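Local structure of chitin deacetylase 1 (Bombyx mori, 5ZNT) at residues I40-D45 with E282-W287; D244-F249 with A272-N277. The protein hydrolyses the N-acetyl groups of chitin to give chitosan and acetate, as a secreted, zinc-dependent insect enzyme of the carbohydrate esterase 4 family. One frame throughout, in Å; residues are numbered along the deposited sequence.

Interaction 1: residues I40-D45 with E282-W287; sequences ITITFD and EAFLYW
I42 and F284 reach toward each other from opposite directions, the methyl meeting the ring obliquely: CD1 of I42 lies 3.8 Å from CZ of F284, and CG1 of I42 follows at 4.1 Å from the same CZ. Two residues back along the strand and one further helical turn on, I40 and W287 repeat the pattern, with I40 CD1 3.8 Å from W287 CH2 at the far rim of the indole, again oblique to the ring. Each isoleucine turns CG1 anti to the carbonyl carbon, and the extended chain (chi2 177° in I40) makes CD1 its nearest atom to the ring. F284 and W287 answer with CG anti to the backbone N, which carries the rings far enough to span CA separations of 11.1 Å for I42 and F284 and 12.6 Å for I40 and W287. This is strand-to-helix packing in the distorted beta/alpha barrel of the CE4 (NodB-like) catalytic domain: helix 278-294, preceded by the short helix 271-276, lies in the connection between strands 265-270 and 298-300, both hydrogen-bonded in parallel to strand 38-45. F269 and F246 also pack on F284, while L267, F300 and F254 lie against both I40 and W287.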
ATOM      1  N   ILE A  40      11.761   0.119   1.666  1.00 21.37           N
ATOM      2  CA  ILE A  40      10.882   1.258   1.904  1.00 21.37           C
ATOM      3  C   ILE A  40       9.696   1.116   0.956  1.00 20.15           C
ATOM      4  O   ILE A  40       9.886   0.944  -0.250  1.00 19.31           O
ATOM      5  CB  ILE A  40      11.611   2.598   1.689  1.00 19.57           C
ATOM      6  CG1 ILE A  40      12.849   2.656   2.608  1.00 22.30           C
ATOM      7  CG2 ILE A  40      10.689   3.790   2.016  1.00 18.62           C
ATOM      8  CD1 ILE A  40      13.705   3.923   2.438  1.00 21.58           C
ATOM      9  N   THR A  41       8.482   1.171   1.498  1.00 18.34           N
ATOM     10  CA  THR A  41       7.263   1.073   0.688  1.00 16.66           C
ATOM     11  C   THR A  41       6.597   2.444   0.686  1.00 16.34           C
ATOM     12  O   THR A  41       5.860   2.789   1.606  1.00 17.90           O
ATOM     13  CB  THR A  41       6.302   0.001   1.204  1.00 18.11           C
ATOM     14  OG1 THR A  41       5.891   0.294   2.546  1.00 19.73           O
ATOM     15  CG2 THR A  41       6.959  -1.377   1.180  1.00 17.75           C
ATOM     16  N   ILE A  42       6.893   3.235  -0.342  1.00 15.31           N
ATOM     17  CA  ILE A  42       6.111   4.433  -0.604  1.00 18.56           C
ATOM     18  C   ILE A  42       4.749   4.010  -1.138  1.00 17.59           C
ATOM     19  O   ILE A  42       4.668   3.197  -2.063  1.00 18.08           O
ATOM     20  CB  ILE A  42       6.826   5.323  -1.627  1.00 18.85           C
ATOM     21  CG1 ILE A  42       8.182   5.794  -1.097  1.00 19.53           C
ATOM     22  CG2 ILE A  42       5.932   6.498  -2.028  1.00 17.14           C
ATOM     23  CD1 ILE A  42       9.054   6.372  -2.231  1.00 20.84           C
ATOM     24  N   THR A  43       3.672   4.552  -0.563  1.00 15.38           N
ATOM     25  CA  THR A  43       2.335   4.279  -1.080  1.00 13.54           C
ATOM     26  C   THR A  43       1.579   5.584  -1.256  1.00 16.67           C
ATOM     27  O   THR A  43       1.902   6.601  -0.633  1.00 17.06           O
ATOM     28  CB  THR A  43       1.520   3.329  -0.171  1.00 16.20           C
ATOM     29  OG1 THR A  43       1.085   4.028   1.011  1.00 19.32           O
ATOM     30  CG2 THR A  43       2.355   2.100   0.255  1.00 16.27           C
ATOM     31  N   PHE A  44       0.546   5.532  -2.113  1.00 16.63           N
ATOM     32  CA  PHE A  44      -0.376   6.636  -2.349  1.00 13.86           C
ATOM     33  C   PHE A  44      -1.806   6.116  -2.336  1.00 21.32           C
ATOM     34  O   PHE A  44      -2.111   5.120  -3.007  1.00 17.92           O
ATOM     35  CB  PHE A  44      -0.079   7.314  -3.693  1.00 14.96           C
ATOM     36  CG  PHE A  44       1.291   7.894  -3.764  1.00 18.11           C
ATOM     37  CD1 PHE A  44       1.571   9.108  -3.147  1.00 20.16           C
ATOM     38  CD2 PHE A  44       2.313   7.209  -4.413  1.00 19.65           C
ATOM     39  CE1 PHE A  44       2.862   9.634  -3.190  1.00 21.68           C
ATOM     40  CE2 PHE A  44       3.593   7.742  -4.466  1.00 21.41           C
ATOM     41  CZ  PHE A  44       3.856   8.954  -3.863  1.00 18.76           C
ATOM     42  N   ASP A  45      -2.670   6.801  -1.615  1.00 13.87           N
ATOM     43  CA  ASP A  45      -4.043   6.381  -1.602  1.00 18.02           C
ATOM     44  C   ASP A  45      -4.830   7.233  -2.565  1.00 23.75           C
ATOM     45  O   ASP A  45      -4.377   8.287  -3.057  1.00 39.14           O
ATOM     46  CB  ASP A  45      -4.590   6.350  -0.183  1.00 17.56           C
ATOM     47  CG  ASP A  45      -3.965   5.268   0.666  1.00 21.61           C
ATOM     48  OD1 ASP A  45      -3.049   4.578   0.173  1.00 20.85           O
ATOM     49  OD2 ASP A  45      -4.391   5.122   1.837  1.00 22.81           O
ATOM     50  N   GLU A 282       9.641  19.034  -1.964  1.00 24.97           N
ATOM     51  CA  GLU A 282      11.064  19.309  -2.145  1.00 26.19           C
ATOM     52  C   GLU A 282      11.905  18.559  -1.119  1.00 26.47           C
ATOM     53  O   GLU A 282      12.925  17.954  -1.466  1.00 27.40           O
ATOM     54  CB  GLU A 282      11.326  20.814  -2.060  1.00 27.16           C
ATOM     55  CG  GLU A 282      12.816  21.154  -2.012  1.00 30.30           C
ATOM     56  CD  GLU A 282      13.085  22.648  -1.975  1.00 43.86           C
ATOM     57  OE1 GLU A 282      12.544  23.376  -2.834  1.00 50.85           O
ATOM     58  OE2 GLU A 282      13.826  23.092  -1.079  1.00 51.27           O
ATOM     59  N   ALA A 283      11.483  18.567   0.145  1.00 25.63           N
ATOM     60  CA  ALA A 283      12.211  17.841   1.179  1.00 26.17           C
ATOM     61  C   ALA A 283      12.174  16.337   0.931  1.00 25.24           C
ATOM     62  O   ALA A 283      13.167  15.637   1.160  1.00 23.71           O
ATOM     63  CB  ALA A 283      11.638  18.181   2.558  1.00 25.27           C
ATOM     64  N   PHE A 284      11.042  15.823   0.459  1.00 22.96           N
ATOM     65  CA  PHE A 284      10.920  14.391   0.220  1.00 22.81           C
ATOM     66  C   PHE A 284      11.872  13.945  -0.887  1.00 22.24           C
ATOM     67  O   PHE A 284      12.556  12.922  -0.763  1.00 23.86           O
ATOM     68  CB  PHE A 284       9.472  14.061  -0.155  1.00 22.54           C
ATOM     69  CG  PHE A 284       9.204  12.597  -0.366  1.00 21.92           C
ATOM     70  CD1 PHE A 284       9.676  11.649   0.531  1.00 24.52           C
ATOM     71  CD2 PHE A 284       8.466  12.175  -1.452  1.00 24.69           C
ATOM     72  CE1 PHE A 284       9.420  10.290   0.340  1.00 28.21           C
ATOM     73  CE2 PHE A 284       8.200  10.818  -1.655  1.00 27.90           C
ATOM     74  CZ  PHE A 284       8.679   9.877  -0.751  1.00 29.34           C
ATOM     75  N   LEU A 285      11.891  14.677  -1.996  1.00 22.03           N
ATOM     76  CA  LEU A 285      12.777  14.321  -3.095  1.00 23.48           C
ATOM     77  C   LEU A 285      14.244  14.479  -2.695  1.00 25.25           C
ATOM     78  O   LEU A 285      15.078  13.623  -3.025  1.00 26.03           O
ATOM     79  CB  LEU A 285      12.438  15.170  -4.314  1.00 24.08           C
ATOM     80  CG  LEU A 285      11.023  14.897  -4.835  1.00 29.26           C
ATOM     81  CD1 LEU A 285      10.740  15.670  -6.102  1.00 25.37           C
ATOM     82  CD2 LEU A 285      10.816  13.385  -5.050  1.00 26.26           C
ATOM     83  N   TYR A 286      14.579  15.560  -1.989  1.00 22.12           N
ATOM     84  CA  TYR A 286      15.935  15.705  -1.473  1.00 25.30           C
ATOM     85  C   TYR A 286      16.325  14.484  -0.652  1.00 30.16           C
ATOM     86  O   TYR A 286      17.406  13.905  -0.841  1.00 23.79           O
ATOM     87  CB  TYR A 286      16.041  16.977  -0.634  1.00 28.34           C
ATOM     88  CG  TYR A 286      17.442  17.259  -0.154  1.00 29.20           C
ATOM     89  CD1 TYR A 286      17.957  16.607   0.960  1.00 30.42           C
ATOM     90  CD2 TYR A 286      18.252  18.173  -0.815  1.00 28.50           C
ATOM     91  CE1 TYR A 286      19.246  16.846   1.402  1.00 35.74           C
ATOM     92  CE2 TYR A 286      19.545  18.430  -0.377  1.00 32.68           C
ATOM     93  CZ  TYR A 286      20.037  17.759   0.727  1.00 35.42           C
ATOM     94  OH  TYR A 286      21.329  17.998   1.173  1.00 37.53           O
ATOM     95  N   TRP A 287      15.441  14.073   0.261  1.00 25.69           N
ATOM     96  CA  TRP A 287      15.697  12.910   1.100  1.00 24.13           C
ATOM     97  C   TRP A 287      15.888  11.646   0.267  1.00 24.62           C
ATOM     98  O   TRP A 287      16.853  10.893   0.473  1.00 25.26           O
ATOM     99  CB  TRP A 287      14.547  12.736   2.096  1.00 24.08           C
ATOM    100  CG  TRP A 287      14.737  11.569   2.993  1.00 21.56           C
ATOM    101  CD1 TRP A 287      15.545  11.513   4.105  1.00 20.89           C
ATOM    102  CD2 TRP A 287      14.123  10.274   2.876  1.00 23.30           C
ATOM    103  NE1 TRP A 287      15.474  10.269   4.672  1.00 20.14           N
ATOM    104  CE2 TRP A 287      14.609   9.490   3.945  1.00 21.60           C
ATOM    105  CE3 TRP A 287      13.213   9.698   1.968  1.00 22.39           C
ATOM    106  CZ2 TRP A 287      14.220   8.172   4.141  1.00 21.18           C
ATOM    107  CZ3 TRP A 287      12.827   8.386   2.169  1.00 20.79           C
ATOM    108  CH2 TRP A 287      13.342   7.633   3.241  1.00 20.45           C
TER

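Interaction 2: residues D244-F249 with A272-N277; sequences DQFYNF and AWLKNN
W273 O is shared by two donors from N277: the side-chain ND2 binds it at 2.8 Å with a nearly straight N-H...O angle of 172°, and N277 N adds a weak backbone bond. The amide donor approaches in the carbonyl plane on a lone pair, with the oxygen almost in the N277 amide plane. This clips the end of helix 271-276 back onto its last turn, and also places ND2 above one face of the indole, offset toward the rim. The same tryptophan makes the contact across to helix 243-258. Its six-membered ring points edge-first at the face of F246 in a T-shaped pair, the centroids 5.0 Å apart and the planes at 87°. CH2 of W273 stands 3.7 Å above the F246 ring plane, over its centre, and CZ3 of W273 is 3.7 Å from F246 CE2. CG lies anti to the backbone N in both residues (chi1 -172° in F246), projecting the two rings at each other from their separate helices. Both helices flank strand 265-270 of the CE4 barrel, the first leading into the strand and the second following it, and F269 of that strand packs on F246 and L274. L274 touches F246 more loosely, its CD2 being 4.5 Å from F246 CE2. An alanine in place of F246 removes the face that the CZ3-CH2 edge of W273 points into, and would probably open a gap between the two helices and deprive that edge of its aromatic partner. F280 stacks on W273, while V234 and D235 also touch it.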
ATOM      1  N   ASP A 244      12.062  21.306   6.535  1.00 37.91           N
ATOM      2  CA  ASP A 244      13.153  20.837   7.389  1.00 31.47           C
ATOM      3  C   ASP A 244      12.666  19.825   8.413  1.00 33.77           C
ATOM      4  O   ASP A 244      13.342  18.819   8.671  1.00 31.47           O
ATOM      5  CB  ASP A 244      13.821  22.010   8.107  1.00 40.05           C
ATOM      6  CG  ASP A 244      15.230  21.671   8.559  1.00 59.89           C
ATOM      7  OD1 ASP A 244      16.086  21.463   7.665  1.00 57.70           O
ATOM      8  OD2 ASP A 244      15.479  21.585   9.794  1.00 62.43           O
ATOM      9  N   GLN A 245      11.513  20.092   9.035  1.00 31.35           N
ATOM     10  CA  GLN A 245      10.961  19.138   9.994  1.00 35.77           C
ATOM     11  C   GLN A 245      10.675  17.799   9.325  1.00 29.42           C
ATOM     12  O   GLN A 245      10.968  16.741   9.893  1.00 30.09           O
ATOM     13  CB  GLN A 245       9.683  19.689  10.631  1.00 35.82           C
ATOM     14  CG  GLN A 245       9.890  20.882  11.551  1.00 47.30           C
ATOM     15  CD  GLN A 245       8.575  21.557  11.958  1.00 49.49           C
ATOM     16  OE1 GLN A 245       7.524  21.310  11.363  1.00 42.67           O
ATOM     17  NE2 GLN A 245       8.642  22.429  12.970  1.00 52.36           N
ATOM     18  N   PHE A 246      10.088  17.839   8.124  1.00 30.39           N
ATOM     19  CA  PHE A 246       9.785  16.621   7.374  1.00 26.77           C
ATOM     20  C   PHE A 246      11.060  15.859   7.033  1.00 23.81           C
ATOM     21  O   PHE A 246      11.117  14.631   7.182  1.00 24.28           O
ATOM     22  CB  PHE A 246       9.020  16.985   6.097  1.00 27.76           C
ATOM     23  CG  PHE A 246       8.475  15.788   5.335  1.00 25.69           C
ATOM     24  CD1 PHE A 246       8.118  14.620   5.999  1.00 26.83           C
ATOM     25  CD2 PHE A 246       8.317  15.841   3.965  1.00 25.91           C
ATOM     26  CE1 PHE A 246       7.616  13.532   5.303  1.00 24.44           C
ATOM     27  CE2 PHE A 246       7.815  14.735   3.255  1.00 24.01           C
ATOM     28  CZ  PHE A 246       7.475  13.591   3.934  1.00 18.94           C
ATOM     29  N   TYR A 247      12.096  16.577   6.589  1.00 26.08           N
ATOM     30  CA  TYR A 247      13.377  15.940   6.292  1.00 23.81           C
ATOM     31  C   TYR A 247      13.933  15.225   7.525  1.00 26.26           C
ATOM     32  O   TYR A 247      14.275  14.038   7.468  1.00 25.38           O
ATOM     33  CB  TYR A 247      14.353  16.983   5.732  1.00 28.37           C
ATOM     34  CG  TYR A 247      15.762  16.443   5.579  1.00 32.22           C
ATOM     35  CD1 TYR A 247      16.113  15.639   4.493  1.00 32.51           C
ATOM     36  CD2 TYR A 247      16.731  16.705   6.547  1.00 34.44           C
ATOM     37  CE1 TYR A 247      17.406  15.126   4.373  1.00 32.45           C
ATOM     38  CE2 TYR A 247      18.022  16.196   6.438  1.00 33.08           C
ATOM     39  CZ  TYR A 247      18.349  15.415   5.357  1.00 33.48           C
ATOM     40  OH  TYR A 247      19.622  14.919   5.286  1.00 34.25           O
ATOM     41  N   ASN A 248      13.970  15.905   8.675  1.00 28.52           N
ATOM     42  CA  ASN A 248      14.479  15.254   9.884  1.00 29.75           C
ATOM     43  C   ASN A 248      13.577  14.104  10.316  1.00 28.80           C
ATOM     44  O   ASN A 248      14.057  13.068  10.787  1.00 27.18           O
ATOM     45  CB  ASN A 248      14.631  16.284  11.008  1.00 33.46           C
ATOM     46  CG  ASN A 248      15.637  17.379  10.658  1.00 34.14           C
ATOM     47  OD1 ASN A 248      16.630  17.121   9.988  1.00 33.67           O
ATOM     48  ND2 ASN A 248      15.369  18.595  11.091  1.00 35.87           N
ATOM     49  N   PHE A 249      12.265  14.264  10.144  1.00 27.81           N
ATOM     50  CA  PHE A 249      11.322  13.191  10.447  1.00 25.97           C
ATOM     51  C   PHE A 249      11.613  11.946   9.605  1.00 23.65           C
ATOM     52  O   PHE A 249      11.626  10.817  10.121  1.00 25.10           O
ATOM     53  CB  PHE A 249       9.911  13.739  10.216  1.00 26.52           C
ATOM     54  CG  PHE A 249       8.825  12.712  10.203  1.00 24.48           C
ATOM     55  CD1 PHE A 249       8.179  12.353  11.372  1.00 24.75           C
ATOM     56  CD2 PHE A 249       8.411  12.148   9.007  1.00 22.72           C
ATOM     57  CE1 PHE A 249       7.148  11.442  11.357  1.00 28.07           C
ATOM     58  CE2 PHE A 249       7.372  11.220   8.982  1.00 23.38           C
ATOM     59  CZ  PHE A 249       6.746  10.874  10.158  1.00 28.32           C
ATOM     60  N   ALA A 272      -2.187  14.742  -2.640  1.00 20.37           N
ATOM     61  CA  ALA A 272      -2.548  16.145  -2.451  1.00 20.93           C
ATOM     62  C   ALA A 272      -1.696  16.801  -1.358  1.00 23.81           C
ATOM     63  O   ALA A 272      -1.366  17.990  -1.445  1.00 23.68           O
ATOM     64  CB  ALA A 272      -4.040  16.248  -2.117  1.00 27.44           C
ATOM     65  N   TRP A 273      -1.348  16.043  -0.313  1.00 19.81           N
ATOM     66  CA  TRP A 273      -0.506  16.570   0.758  1.00 20.74           C
ATOM     67  C   TRP A 273       0.863  16.993   0.227  1.00 24.59           C
ATOM     68  O   TRP A 273       1.371  18.061   0.586  1.00 23.51           O
ATOM     69  CB  TRP A 273      -0.376  15.519   1.859  1.00 22.24           C
ATOM     70  CG  TRP A 273       0.393  15.941   3.107  1.00 27.22           C
ATOM     71  CD1 TRP A 273      -0.108  16.595   4.212  1.00 32.67           C
ATOM     72  CD2 TRP A 273       1.787  15.718   3.378  1.00 27.47           C
ATOM     73  NE1 TRP A 273       0.890  16.779   5.148  1.00 26.60           N
ATOM     74  CE2 TRP A 273       2.059  16.260   4.662  1.00 28.60           C
ATOM     75  CE3 TRP A 273       2.831  15.107   2.666  1.00 21.64           C
ATOM     76  CZ2 TRP A 273       3.329  16.205   5.244  1.00 26.74           C
ATOM     77  CZ3 TRP A 273       4.084  15.059   3.242  1.00 25.50           C
ATOM     78  CH2 TRP A 273       4.327  15.609   4.521  1.00 30.42           C
ATOM     79  N   LEU A 274       1.458  16.188  -0.665  1.00 23.15           N
ATOM     80  CA  LEU A 274       2.720  16.578  -1.298  1.00 24.10           C
ATOM     81  C   LEU A 274       2.515  17.728  -2.276  1.00 27.56           C
ATOM     82  O   LEU A 274       3.320  18.663  -2.329  1.00 30.11           O
ATOM     83  CB  LEU A 274       3.339  15.383  -2.034  1.00 17.43           C
ATOM     84  CG  LEU A 274       3.929  14.302  -1.141  1.00 21.38           C
ATOM     85  CD1 LEU A 274       4.267  13.029  -1.947  1.00 20.52           C
ATOM     86  CD2 LEU A 274       5.174  14.845  -0.370  1.00 25.80           C
ATOM     87  N   LYS A 275       1.452  17.669  -3.068  1.00 23.46           N
ATOM     88  CA  LYS A 275       1.243  18.681  -4.092  1.00 29.32           C
ATOM     89  C   LYS A 275       0.915  20.036  -3.482  1.00 34.66           C
ATOM     90  O   LYS A 275       1.400  21.072  -3.956  1.00 32.13           O
ATOM     91  CB  LYS A 275       0.138  18.240  -5.046  1.00 27.77           C
ATOM     92  CG  LYS A 275       0.009  19.196  -6.216  1.00 37.34           C
ATOM     93  CD  LYS A 275      -0.905  18.668  -7.272  1.00 33.16           C
ATOM     94  CE  LYS A 275      -0.926  19.605  -8.452  1.00 35.87           C
ATOM     95  NZ  LYS A 275      -1.937  19.149  -9.420  1.00 38.81           N
ATOM     96  N   ASN A 276       0.104  20.055  -2.428  1.00 30.50           N
ATOM     97  CA  ASN A 276      -0.330  21.329  -1.874  1.00 32.19           C
ATOM     98  C   ASN A 276       0.734  21.982  -1.009  1.00 43.45           C
ATOM     99  O   ASN A 276       0.573  23.146  -0.626  1.00 38.27           O
ATOM    100  CB  ASN A 276      -1.625  21.152  -1.066  1.00 33.29           C
ATOM    101  CG  ASN A 276      -2.798  20.666  -1.930  1.00 31.44           C
ATOM    102  OD1 ASN A 276      -2.719  20.636  -3.163  1.00 38.88           O
ATOM    103  ND2 ASN A 276      -3.883  20.287  -1.284  1.00 38.79           N
ATOM    104  N   ASN A 277       1.814  21.270  -0.699  1.00 39.91           N
ATOM    105  CA  ASN A 277       2.885  21.774   0.157  1.00 32.72           C
ATOM    106  C   ASN A 277       4.211  21.597  -0.569  1.00 36.14           C
ATOM    107  O   ASN A 277       4.957  20.656  -0.279  1.00 34.49           O
ATOM    108  CB  ASN A 277       2.914  21.044   1.498  1.00 33.27           C
ATOM    109  CG  ASN A 277       1.623  21.206   2.306  1.00 50.52           C
ATOM    110  OD1 ASN A 277       1.439  22.230   2.970  1.00 49.66           O
ATOM    111  ND2 ASN A 277       0.748  20.177   2.292  1.00 29.33           N
TER

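Interactions 1 and 2 have centres about 9 Å apart, on the same side of the chain's centre, and adjoin directly: F284 CB lies 3.9 Å from F246 CE2, and F44 CE1 lies 3.9 Å from L274 CD1. Along the chain the order is strand 38-45, helix 243-258, helix 271-276 and helix 278-294, so interaction 2 is nested within the loop closed by interaction 1. Helices 271-276 and 278-294 are consecutive, and strand 265-270 lies beside both contacts. Interaction 1 packs the first strand of the barrel, which runs directly into the zinc ligand D46, against helix 278-294; interaction 2 joins helices 243-258 and 271-276 alongside it, and the side chain of W273 is about 12 Å from the zinc ion.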